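Local atomic coordinates of L-asparaginase I (Vibrio cholerae, PDB entry 2OCD), a protein that probably hydrolyses L-asparagine to L-aspartate and ammonium, as a cytoplasmic homotetrameric enzyme of the asparaginase 1 family. Residues Ile8-Gly13 and Val86-Thr91; Ala36-Phe41 and Asp127-Leu132. One frame throughout, in Å; residues are numbered along the deposited sequence.

Contact 1 (Ile8-Gly13 and Val86-Thr91); sequences IAYTGG and VILHGT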
ATOM      1  N   ILE B   8     -12.352 -26.093 -19.845  1.00 15.59           N
ATOM      2  CA  ILE B   8     -11.221 -26.073 -18.970  1.00 15.12           C
ATOM      3  C   ILE B   8     -10.248 -27.109 -19.394  1.00 15.40           C
ATOM      4  O   ILE B   8     -10.585 -28.300 -19.478  1.00 15.91           O
ATOM      5  CB  ILE B   8     -11.584 -26.449 -17.587  1.00 15.43           C
ATOM      6  CG1 ILE B   8     -12.705 -25.555 -17.067  1.00 16.32           C
ATOM      7  CG2 ILE B   8     -10.362 -26.339 -16.703  1.00 16.07           C
ATOM      8  CD1 ILE B   8     -13.283 -26.098 -15.765  1.00 14.49           C
ATOM      9  N   ALA B   9      -9.032 -26.654 -19.672  1.00 15.21           N
ATOM     10  CA  ALA B   9      -7.936 -27.516 -20.050  1.00 14.85           C
ATOM     11  C   ALA B   9      -7.014 -27.650 -18.822  1.00 15.19           C
ATOM     12  O   ALA B   9      -6.341 -26.674 -18.438  1.00 15.06           O
ATOM     13  CB  ALA B   9      -7.197 -26.880 -21.210  1.00 13.60           C
ATOM     14  N   TYR B  10      -7.023 -28.817 -18.166  1.00 15.13           N
ATOM     15  CA  TYR B  10      -6.132 -29.053 -16.989  1.00 14.78           C
ATOM     16  C   TYR B  10      -4.878 -29.603 -17.546  1.00 14.69           C
ATOM     17  O   TYR B  10      -4.789 -30.796 -17.799  1.00 15.26           O
ATOM     18  CB  TYR B  10      -6.726 -30.025 -15.943  1.00 14.70           C
ATOM     19  CG  TYR B  10      -5.796 -30.373 -14.808  1.00 14.27           C
ATOM     20  CD1 TYR B  10      -4.986 -29.402 -14.220  1.00 18.07           C
ATOM     21  CD2 TYR B  10      -5.732 -31.650 -14.301  1.00 13.96           C
ATOM     22  CE1 TYR B  10      -4.125 -29.700 -13.168  1.00 14.72           C
ATOM     23  CE2 TYR B  10      -4.872 -31.971 -13.248  1.00 13.83           C
ATOM     24  CZ  TYR B  10      -4.077 -30.998 -12.683  1.00 15.71           C
ATOM     25  OH  TYR B  10      -3.171 -31.308 -11.655  1.00 15.66           O
ATOM     26  N   THR B  11      -3.921 -28.721 -17.771  1.00 14.40           N
ATOM     27  CA  THR B  11      -2.685 -29.073 -18.430  1.00 14.74           C
ATOM     28  C   THR B  11      -1.691 -29.666 -17.429  1.00 15.03           C
ATOM     29  O   THR B  11      -0.827 -30.474 -17.785  1.00 15.29           O
ATOM     30  CB  THR B  11      -2.092 -27.849 -19.071  1.00 14.19           C
ATOM     31  OG1 THR B  11      -1.598 -26.976 -18.056  1.00 15.08           O
ATOM     32  CG2 THR B  11      -3.169 -27.109 -19.877  1.00 14.80           C
ATOM     33  N   GLY B  12      -1.844 -29.267 -16.175  1.00 15.25           N
ATOM     34  CA  GLY B  12      -0.897 -29.607 -15.108  1.00 15.35           C
ATOM     35  C   GLY B  12      -0.933 -28.610 -13.943  1.00 15.18           C
ATOM     36  O   GLY B  12      -1.711 -27.625 -13.924  1.00 14.92           O
ATOM     37  N   GLY B  13      -0.091 -28.870 -12.964  1.00 14.70           N
ATOM     38  CA  GLY B  13       0.112 -27.936 -11.875  1.00 15.17           C
ATOM     39  C   GLY B  13      -0.594 -28.316 -10.606  1.00 15.68           C
ATOM     40  O   GLY B  13      -1.604 -29.003 -10.632  1.00 15.50           O
ATOM     41  N   VAL B  86     -10.438 -21.660 -20.120  1.00 12.50           N
ATOM     42  CA  VAL B  86      -9.562 -21.527 -18.956  1.00 11.54           C
ATOM     43  C   VAL B  86      -8.507 -22.599 -18.977  1.00 12.15           C
ATOM     44  O   VAL B  86      -8.818 -23.772 -19.019  1.00 11.96           O
ATOM     45  CB  VAL B  86     -10.326 -21.698 -17.619  1.00 11.42           C
ATOM     46  CG1 VAL B  86      -9.348 -21.636 -16.398  1.00 10.44           C
ATOM     47  CG2 VAL B  86     -11.403 -20.629 -17.488  1.00  9.68           C
ATOM     48  N   ILE B  87      -7.246 -22.195 -18.908  1.00 12.47           N
ATOM     49  CA  ILE B  87      -6.147 -23.133 -18.957  1.00 11.97           C
ATOM     50  C   ILE B  87      -5.571 -23.191 -17.548  1.00 12.50           C
ATOM     51  O   ILE B  87      -4.975 -22.211 -17.065  1.00 12.23           O
ATOM     52  CB  ILE B  87      -5.082 -22.672 -19.978  1.00 11.81           C
ATOM     53  CG1 ILE B  87      -5.614 -22.784 -21.409  1.00 12.20           C
ATOM     54  CG2 ILE B  87      -3.792 -23.485 -19.877  1.00 12.41           C
ATOM     55  CD1 ILE B  87      -4.935 -21.795 -22.422  1.00  9.89           C
ATOM     56  N   LEU B  88      -5.763 -24.336 -16.893  1.00 12.47           N
ATOM     57  CA  LEU B  88      -5.081 -24.643 -15.608  1.00 12.49           C
ATOM     58  C   LEU B  88      -3.690 -25.143 -15.858  1.00 11.22           C
ATOM     59  O   LEU B  88      -3.474 -25.964 -16.695  1.00 11.82           O
ATOM     60  CB  LEU B  88      -5.842 -25.673 -14.762  1.00 12.73           C
ATOM     61  CG  LEU B  88      -7.262 -25.247 -14.398  1.00 13.14           C
ATOM     62  CD1 LEU B  88      -7.923 -26.350 -13.512  1.00 10.71           C
ATOM     63  CD2 LEU B  88      -7.238 -23.768 -13.735  1.00 10.74           C
ATOM     64  N   HIS B  89      -2.757 -24.629 -15.087  1.00 11.36           N
ATOM     65  CA  HIS B  89      -1.325 -24.631 -15.409  1.00 11.09           C
ATOM     66  C   HIS B  89      -0.546 -24.475 -14.098  1.00 10.57           C
ATOM     67  O   HIS B  89      -1.020 -23.867 -13.180  1.00  9.75           O
ATOM     68  CB  HIS B  89      -1.051 -23.444 -16.329  1.00 11.32           C
ATOM     69  CG  HIS B  89       0.281 -23.477 -17.006  1.00 12.46           C
ATOM     70  ND1 HIS B  89       1.476 -23.390 -16.320  1.00 12.76           N
ATOM     71  CD2 HIS B  89       0.604 -23.544 -18.319  1.00 12.65           C
ATOM     72  CE1 HIS B  89       2.474 -23.408 -17.184  1.00 10.60           C
ATOM     73  NE2 HIS B  89       1.969 -23.492 -18.401  1.00 12.64           N
ATOM     74  N   GLY B  90       0.630 -25.068 -13.993  1.00 11.07           N
ATOM     75  CA  GLY B  90       1.482 -24.822 -12.866  1.00 10.95           C
ATOM     76  C   GLY B  90       2.067 -23.420 -12.966  1.00 11.49           C
ATOM     77  O   GLY B  90       2.273 -22.909 -14.069  1.00 10.53           O
ATOM     78  N   THR B  91       2.362 -22.828 -11.803  1.00 11.45           N
ATOM     79  CA  THR B  91       2.794 -21.441 -11.731  1.00 11.89           C
ATOM     80  C   THR B  91       4.234 -21.194 -12.215  1.00 12.38           C
ATOM     81  O   THR B  91       4.548 -20.085 -12.657  1.00 12.77           O
ATOM     82  CB  THR B  91       2.642 -20.815 -10.286  1.00 11.41           C
ATOM     83  OG1 THR B  91       3.410 -21.589  -9.369  1.00 11.23           O
ATOM     84  CG2 THR B  91       1.182 -20.752  -9.827  1.00  8.50           C
TER

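Contact 2 (Ala36-Phe41 and Asp127-Leu132); sequences ASMPEF and DGQANL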
ATOM      1  N   ALA B  36     -14.287 -31.074  -9.118  1.00 19.58           N
ATOM      2  CA  ALA B  36     -15.270 -30.137  -9.657  1.00 21.40           C
ATOM      3  C   ALA B  36     -16.798 -30.554  -9.553  1.00 22.35           C
ATOM      4  O   ALA B  36     -17.641 -29.892 -10.129  1.00 22.24           O
ATOM      5  CB  ALA B  36     -14.828 -29.548 -11.061  1.00 20.47           C
ATOM      6  N   SER B  37     -17.089 -31.635  -8.790  0.50 23.48           N
ATOM      7  CA  SER B  37     -18.418 -31.931  -8.129  0.50 23.19           C
ATOM      8  C   SER B  37     -18.715 -31.123  -6.827  0.50 23.83           C
ATOM      9  O   SER B  37     -19.396 -31.596  -5.902  0.50 23.83           O
ATOM     10  CB  SER B  37     -18.440 -33.367  -7.706  0.50 22.86           C
ATOM     11  OG  SER B  37     -17.766 -33.475  -6.461  0.50 22.17           O
HETATM   12  N   MSE B  38     -18.180 -29.916  -6.744  1.00 24.24           N
HETATM   13  CA  MSE B  38     -18.414 -29.032  -5.623  1.00 24.64           C
HETATM   14  C   MSE B  38     -19.552 -28.134  -6.082  1.00 23.52           C
HETATM   15  O   MSE B  38     -19.469 -27.534  -7.140  1.00 22.90           O
HETATM   16  CB  MSE B  38     -17.160 -28.198  -5.370  1.00 24.38           C
HETATM   17  CG  MSE B  38     -15.993 -29.034  -4.952  1.00 25.04           C
HETATM   18 SE   MSE B  38     -14.215 -28.331  -5.389  0.80 32.19          SE
HETATM   19  CE  MSE B  38     -14.161 -26.610  -4.395  1.00 27.71           C
ATOM     20  N   PRO B  39     -20.624 -28.048  -5.302  1.00 23.59           N
ATOM     21  CA  PRO B  39     -21.842 -27.353  -5.744  1.00 24.02           C
ATOM     22  C   PRO B  39     -21.686 -25.863  -6.174  1.00 23.91           C
ATOM     23  O   PRO B  39     -22.434 -25.369  -7.049  1.00 21.91           O
ATOM     24  CB  PRO B  39     -22.747 -27.469  -4.516  1.00 24.43           C
ATOM     25  CG  PRO B  39     -22.188 -28.609  -3.741  1.00 23.75           C
ATOM     26  CD  PRO B  39     -20.756 -28.587  -3.940  1.00 23.17           C
ATOM     27  N   GLU B  40     -20.703 -25.175  -5.576  1.00 24.76           N
ATOM     28  CA  GLU B  40     -20.353 -23.777  -5.964  1.00 25.08           C
ATOM     29  C   GLU B  40     -20.184 -23.611  -7.480  1.00 24.79           C
ATOM     30  O   GLU B  40     -20.467 -22.534  -8.039  1.00 24.71           O
ATOM     31  CB  GLU B  40     -19.032 -23.303  -5.321  1.00 25.58           C
ATOM     32  CG  GLU B  40     -18.787 -23.732  -3.887  1.00 28.78           C
ATOM     33  CD  GLU B  40     -17.924 -24.997  -3.767  1.00 32.29           C
ATOM     34  OE1 GLU B  40     -16.740 -24.944  -4.171  1.00 31.83           O
ATOM     35  OE2 GLU B  40     -18.432 -26.027  -3.250  1.00 34.77           O
ATOM     36  N   PHE B  41     -19.662 -24.649  -8.135  1.00 24.12           N
ATOM     37  CA  PHE B  41     -19.390 -24.583  -9.577  1.00 24.08           C
ATOM     38  C   PHE B  41     -20.617 -24.948 -10.443  1.00 24.10           C
ATOM     39  O   PHE B  41     -20.552 -24.926 -11.670  1.00 24.53           O
ATOM     40  CB  PHE B  41     -18.192 -25.489  -9.920  1.00 23.20           C
ATOM     41  CG  PHE B  41     -16.871 -24.949  -9.450  1.00 22.75           C
ATOM     42  CD1 PHE B  41     -16.126 -24.103 -10.247  1.00 20.71           C
ATOM     43  CD2 PHE B  41     -16.383 -25.257  -8.179  1.00 22.03           C
ATOM     44  CE1 PHE B  41     -14.929 -23.596  -9.788  1.00 21.66           C
ATOM     45  CE2 PHE B  41     -15.163 -24.742  -7.730  1.00 20.16           C
ATOM     46  CZ  PHE B  41     -14.453 -23.929  -8.514  1.00 20.52           C
ATOM     47  N   ASP B 127      -6.315 -21.442  -2.648  1.00 20.61           N
ATOM     48  CA  ASP B 127      -6.554 -20.309  -3.510  1.00 21.01           C
ATOM     49  C   ASP B 127      -7.137 -20.767  -4.831  1.00 21.34           C
ATOM     50  O   ASP B 127      -7.730 -19.984  -5.585  1.00 21.73           O
ATOM     51  CB  ASP B 127      -5.254 -19.497  -3.734  1.00 21.33           C
ATOM     52  CG  ASP B 127      -4.073 -20.360  -4.206  1.00 22.72           C
ATOM     53  OD1 ASP B 127      -3.854 -21.491  -3.716  1.00 24.47           O
ATOM     54  OD2 ASP B 127      -3.331 -19.893  -5.069  1.00 26.10           O
ATOM     55  N   GLY B 128      -6.971 -22.050  -5.127  1.00 21.58           N
ATOM     56  CA  GLY B 128      -7.582 -22.621  -6.305  1.00 21.46           C
ATOM     57  C   GLY B 128      -9.070 -22.365  -6.475  1.00 21.20           C
ATOM     58  O   GLY B 128      -9.537 -22.152  -7.600  1.00 20.78           O
ATOM     59  N   GLN B 129      -9.844 -22.397  -5.404  1.00 21.11           N
ATOM     60  CA  GLN B 129     -11.284 -22.382  -5.651  1.00 22.21           C
ATOM     61  C   GLN B 129     -11.675 -20.994  -6.128  1.00 21.29           C
ATOM     62  O   GLN B 129     -12.347 -20.867  -7.132  1.00 21.31           O
ATOM     63  CB  GLN B 129     -12.142 -22.880  -4.472  1.00 22.33           C
ATOM     64  CG  GLN B 129     -12.153 -21.954  -3.265  1.00 24.78           C
ATOM     65  CD  GLN B 129     -13.475 -21.963  -2.495  1.00 26.54           C
ATOM     66  OE1 GLN B 129     -13.508 -21.558  -1.312  1.00 30.27           O
ATOM     67  NE2 GLN B 129     -14.575 -22.406  -3.158  1.00 28.94           N
ATOM     68  N   ALA B 130     -11.195 -19.952  -5.463  1.00 20.98           N
ATOM     69  CA  ALA B 130     -11.514 -18.595  -5.908  1.00 20.23           C
ATOM     70  C   ALA B 130     -10.926 -18.308  -7.300  1.00 19.39           C
ATOM     71  O   ALA B 130     -11.566 -17.656  -8.099  1.00 20.17           O
ATOM     72  CB  ALA B 130     -11.041 -17.582  -4.900  1.00 19.55           C
ATOM     73  N   ASN B 131      -9.722 -18.788  -7.585  1.00 18.56           N
ATOM     74  CA  ASN B 131      -9.087 -18.527  -8.863  1.00 18.59           C
ATOM     75  C   ASN B 131      -9.832 -19.216 -10.016  1.00 18.30           C
ATOM     76  O   ASN B 131     -10.015 -18.632 -11.062  1.00 18.82           O
ATOM     77  CB  ASN B 131      -7.631 -19.016  -8.866  1.00 19.06           C
ATOM     78  CG  ASN B 131      -6.644 -18.055  -8.184  1.00 18.30           C
ATOM     79  OD1 ASN B 131      -5.524 -18.453  -7.884  1.00 19.94           O
ATOM     80  ND2 ASN B 131      -7.027 -16.812  -7.991  1.00 16.04           N
ATOM     81  N   LEU B 132     -10.276 -20.445  -9.834  1.00 17.78           N
ATOM     82  CA  LEU B 132     -11.051 -21.097 -10.880  1.00 18.44           C
ATOM     83  C   LEU B 132     -12.490 -20.567 -10.956  1.00 19.17           C
ATOM     84  O   LEU B 132     -13.062 -20.399 -12.054  1.00 20.11           O
ATOM     85  CB  LEU B 132     -11.085 -22.615 -10.686  1.00 18.33           C
ATOM     86  CG  LEU B 132     -11.737 -23.418 -11.813  1.00 17.71           C
ATOM     87  CD1 LEU B 132     -11.223 -23.083 -13.216  1.00 14.86           C
ATOM     88  CD2 LEU B 132     -11.614 -24.905 -11.525  1.00 17.20           C
TER

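Contact 1 (Ile8-Gly13 and Val86-Thr91)
A9 and L88 lie at the centre of a buried pairing of neighbouring parallel strands, 5-12 and 84-88, inside the mixed sheet of the N-terminal asparaginase domain. The strand axes run 19° apart and approach to 4.7 Å, with I8, A9 and Y10 opposite V86, I87 and L88. A9 takes part in two backbone bonds: its N gives a hydrogen bond to V86 O (3.0 Å), and its O accepts one from L88 N (2.9 Å).

L88 O ends the pairing by accepting two bonds from T11. T11 N reaches it at 3.0 Å, tilted 26° from the carbonyl plane, while T11 OG1 comes in that plane, on a lone pair, at a short 2.5 Å. The hydroxyl gets there because chi1 of 71° sets OG1 between the backbone N and the carbonyl carbon. The same rotation leaves T11 CG2 against I87 CG2.

On the sheet face of I8, Y10, V86 and L88, the L88 side chain packs against I8 CG2 through CG (4.0 Å), and its CB lies 3.9 Å from Y10 CD1, at the ring edge and near the plane of that ring. Y10 OH donates to G13 O, which ties the ring to the turn that follows its own strand. L132 and L136 of helix 127-141 also press on this face.

Beyond the paired residues, G13 and G90 come together with CA atoms 3.5 Å apart, a closeness that the lack of a side chain on G13 in particular permits. Such side-by-side loops at the C-terminal ends of parallel strands are characteristic of asparaginase active sites: here they lead to T14, the predicted nucleophile, and to T91, whose OG1 bonds K163 NZ.

Contact 2 (Ala36-Phe41 and Asp127-Leu132)
F41 and L132 make the close-packed part of this contact, in which a short 3-10 turn, 39-41, lies against the first turns of helix 127-141. F41 CE1 makes the closest approach, oblique to the ring: it is 3.8 Å from L132 CG and 4.0 Å from L132 CD2, and the two side chains cross at about a right angle. L132 extends toward the ring because its CG stands anti to the backbone N (chi1 -173°). One helical turn earlier, Q129 O lies 4.0 Å from F41 CZ. The 3-10 turn is closed by a hydrogen bond from F41 N to M38 O (3.1 Å); F49 and L136 also touch the F41 side chain.

Looser packing lies on the partly exposed side, around Q129. Its side chain is bent at chi2, and its end approaches E40: Q129 NE2 comes 3.5 Å from E40 OE1, but the angle is poor for a hydrogen bond, and the carboxylate and amide planes are 86° apart. Selenomethionine M38 adds a marginal touch, CE to Q129 CB at 4.2 Å. Nearby, P39 and E40 pack on P39 and E40 of a second subunit.

With 207 Å² buried and not one hydrogen bond between the segments, cohesion rests on van der Waals packing, with F41 against L132 and the backbone of Q129 as its denser part, and the E40-Q129 approach probably contributes little directional strength.

From the N terminus the segments follow in the order 8-13, 36-41, 86-91 and 127-132, so the two contacts cross rather than nest. Contact 1 closes a loop of 72 intervening residues by joining two neighbouring strands of the sheet. Contact 2 opens within that loop, after helix 31-35, and closes 85 residues later on helix 127-141. Their centres are 14 Å apart, and L132 links them directly: its CD1 lies 4.0 Å from V86 CG1 and 4.1 Å from L88 CD2. The result is a layered order, with L132 as one shared point among sheet, helix and peripheral loop, all within the N-terminal asparaginase region.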